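Local atomic coordinates of type III effector XopAI (Xanthomonas citri, PDB entry 6K93), a protein that is a type III effector with a mono-ADP-ribosyltransferase fold, in which the domain probably binds arginine-containing peptides. Residues Met146-Arg149 with Met150-Lys154. Sequence-based numbering, arbitrary orientation.
Sequences MMQR and MAQMK
The methyl groups of M150 and M153, two methionines of the same helix, approach the guanidinium of R149 from the same side. The CE of M153 rests over one face of that flat group, 3.8 Å above its plane and displaced toward the rim. From M150 the approach is oblique, its CE standing 3.6 Å from R149 NH1. Arginine suits the place because its chain, with CG anti to the backbone N (chi1 171°) and extended as far as NE, carries the flat guanidinium out to the two methyls, whose apolar surface can lie against its face or beside it. Methionine is flexible enough to follow: in M150 the bend at chi2 (-53°) directs SD and CE toward NH1, while its CG, set by chi1, packs 3.3 Å from M146 O. NH1 is fixed further by hydrogen bonds to Q172 OE1 and F277 O, so the cation is held by polar partners as well as by methyl contacts.

Regular i to i+4 bonds run beneath these side chains, such as M150 N to M146 O at 2.9 Å and M153 N to R149 O at 2.9 Å. The latter is the more bent, at 143°. The solvent side is looser: Q148, A151 and Q152 are exposed, and Q148 NE2 stays 4.3 Å from Q152 OE1. Polar amides and a small alanine fit such a surface, and Q152 NE2 is hydrogen-bonded to N156 OD1, further along the helix. All this belongs to helix 136-156, whose inner side packs M146, M147, M150 and K154 against helix 165-174, while M150 and M153 also touch F277 in a loop.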
ATOM      1  N   MET A 146       4.020  -3.789 -17.117  1.00 14.41           N
ATOM      2  CA  MET A 146       4.274  -4.157 -15.725  1.00 14.52           C
ATOM      3  C   MET A 146       4.153  -5.672 -15.531  1.00 14.53           C
ATOM      4  O   MET A 146       4.971  -6.284 -14.822  1.00 15.20           O
ATOM      5  CB  MET A 146       3.327  -3.395 -14.810  1.00 15.75           C
ATOM      6  CG  MET A 146       3.677  -1.956 -14.742  1.00 19.23           C
ATOM      7  SD  MET A 146       2.758  -1.164 -13.403  1.00 22.67           S
ATOM      8  CE  MET A 146       1.441  -0.949 -14.306  1.00 16.48           C
ATOM      9  N   MET A 147       3.141  -6.301 -16.140  1.00 14.38           N
ATOM     10  CA  MET A 147       3.010  -7.751 -16.022  1.00 14.09           C
ATOM     11  C   MET A 147       4.247  -8.452 -16.568  1.00 15.14           C
ATOM     12  O   MET A 147       4.739  -9.422 -15.980  1.00 16.92           O
ATOM     13  CB  MET A 147       1.754  -8.215 -16.755  1.00 15.14           C
ATOM     14  CG  MET A 147       0.441  -7.863 -16.095  1.00 15.08           C
ATOM     15  SD  MET A 147       0.118  -8.850 -14.607  1.00 16.07           S
ATOM     16  CE  MET A 147      -0.124 -10.463 -15.326  1.00 16.05           C
ATOM     17  N   GLN A 148       4.712  -8.025 -17.738  1.00 14.74           N
ATOM     18  CA  GLN A 148       5.921  -8.618 -18.310  1.00 18.06           C
ATOM     19  C   GLN A 148       7.121  -8.410 -17.396  1.00 17.66           C
ATOM     20  O   GLN A 148       7.901  -9.341 -17.164  1.00 19.04           O
ATOM     21  CB  GLN A 148       6.188  -8.030 -19.695  1.00 24.98           C
ATOM     22  CG  GLN A 148       7.356  -8.661 -20.442  1.00 35.29           C
ATOM     23  CD  GLN A 148       7.182 -10.147 -20.726  1.00 44.59           C
ATOM     24  OE1 GLN A 148       6.067 -10.666 -20.764  1.00 47.18           O
ATOM     25  NE2 GLN A 148       8.300 -10.839 -20.926  1.00 49.89           N
ATOM     26  N   ARG A 149       7.281  -7.199 -16.859  1.00 16.02           N
ATOM     27  CA  ARG A 149       8.408  -6.923 -15.973  1.00 16.60           C
ATOM     28  C   ARG A 149       8.385  -7.835 -14.759  1.00 16.52           C
ATOM     29  O   ARG A 149       9.427  -8.356 -14.342  1.00 16.54           O
ATOM     30  CB  ARG A 149       8.405  -5.447 -15.545  1.00 18.40           C
ATOM     31  CG  ARG A 149       9.403  -5.094 -14.455  1.00 19.44           C
ATOM     32  CD  ARG A 149       9.378  -3.613 -14.079  1.00 21.56           C
ATOM     33  NE  ARG A 149      10.482  -3.276 -13.166  1.00 24.27           N
ATOM     34  CZ  ARG A 149      10.329  -2.730 -11.966  1.00 28.69           C
ATOM     35  NH1 ARG A 149       9.128  -2.434 -11.513  1.00 28.51           N
ATOM     36  NH2 ARG A 149      11.393  -2.480 -11.214  1.00 29.68           N
ATOM     37  N   MET A 150       7.216  -8.035 -14.168  1.00 15.13           N
ATOM     38  CA  MET A 150       7.134  -8.819 -12.945  1.00 15.20           C
ATOM     39  C   MET A 150       7.209 -10.321 -13.223  1.00 15.59           C
ATOM     40  O   MET A 150       7.784 -11.058 -12.415  1.00 16.73           O
ATOM     41  CB  MET A 150       5.860  -8.451 -12.182  1.00 13.36           C
ATOM     42  CG  MET A 150       5.901  -7.024 -11.694  1.00 13.15           C
ATOM     43  SD  MET A 150       7.409  -6.679 -10.750  1.00 15.19           S
ATOM     44  CE  MET A 150       7.059  -5.040 -10.159  1.00 16.20           C
ATOM     45  N   ALA A 151       6.664 -10.806 -14.344  1.00 15.73           N
ATOM     46  CA  ALA A 151       6.904 -12.198 -14.702  1.00 16.85           C
ATOM     47  C   ALA A 151       8.391 -12.454 -14.896  1.00 18.75           C
ATOM     48  O   ALA A 151       8.920 -13.483 -14.447  1.00 19.76           O
ATOM     49  CB  ALA A 151       6.107 -12.541 -15.957  1.00 17.13           C
ATOM     50  N   GLN A 152       9.084 -11.525 -15.567  1.00 18.48           N
ATOM     51  CA  GLN A 152      10.526 -11.658 -15.741  1.00 20.96           C
ATOM     52  C   GLN A 152      11.237 -11.589 -14.397  1.00 20.06           C
ATOM     53  O   GLN A 152      12.219 -12.297 -14.159  1.00 22.22           O
ATOM     54  CB  GLN A 152      11.047 -10.567 -16.665  1.00 24.63           C
ATOM     55  CG  GLN A 152      12.466 -10.825 -17.141  1.00 29.84           C
ATOM     56  CD  GLN A 152      12.580 -12.091 -17.966  1.00 37.36           C
ATOM     57  OE1 GLN A 152      11.853 -12.281 -18.946  1.00 37.88           O
ATOM     58  NE2 GLN A 152      13.497 -12.969 -17.574  1.00 40.86           N
ATOM     59  N   MET A 153      10.751 -10.740 -13.506  1.00 19.28           N
ATOM     60  CA  MET A 153      11.358 -10.617 -12.190  1.00 20.76           C
ATOM     61  C   MET A 153      11.250 -11.908 -11.402  1.00 20.04           C
ATOM     62  O   MET A 153      12.194 -12.298 -10.709  1.00 21.19           O
ATOM     63  CB  MET A 153      10.704  -9.484 -11.403  1.00 24.00           C
ATOM     64  CG  MET A 153      11.452  -9.207 -10.128  1.00 30.69           C
ATOM     65  SD  MET A 153      11.114  -7.563  -9.539  1.00 35.19           S
ATOM     66  CE  MET A 153      11.553  -6.519 -10.935  1.00 36.61           C
ATOM     67  N   LYS A 154      10.100 -12.572 -11.470  1.00 20.24           N
ATOM     68  CA  LYS A 154       9.929 -13.836 -10.767  1.00 19.73           C
ATOM     69  C   LYS A 154      10.890 -14.887 -11.306  1.00 21.48           C
ATOM     70  O   LYS A 154      11.358 -15.753 -10.553  1.00 24.28           O
ATOM     71  CB  LYS A 154       8.494 -14.323 -10.909  1.00 18.72           C
ATOM     72  CG  LYS A 154       7.496 -13.551 -10.054  1.00 18.46           C
ATOM     73  CD  LYS A 154       6.088 -13.700 -10.605  1.00 18.96           C
ATOM     74  CE  LYS A 154       5.643 -15.162 -10.595  1.00 20.01           C
ATOM     75  NZ  LYS A 154       4.186 -15.286 -10.899  1.00 19.42           N
TER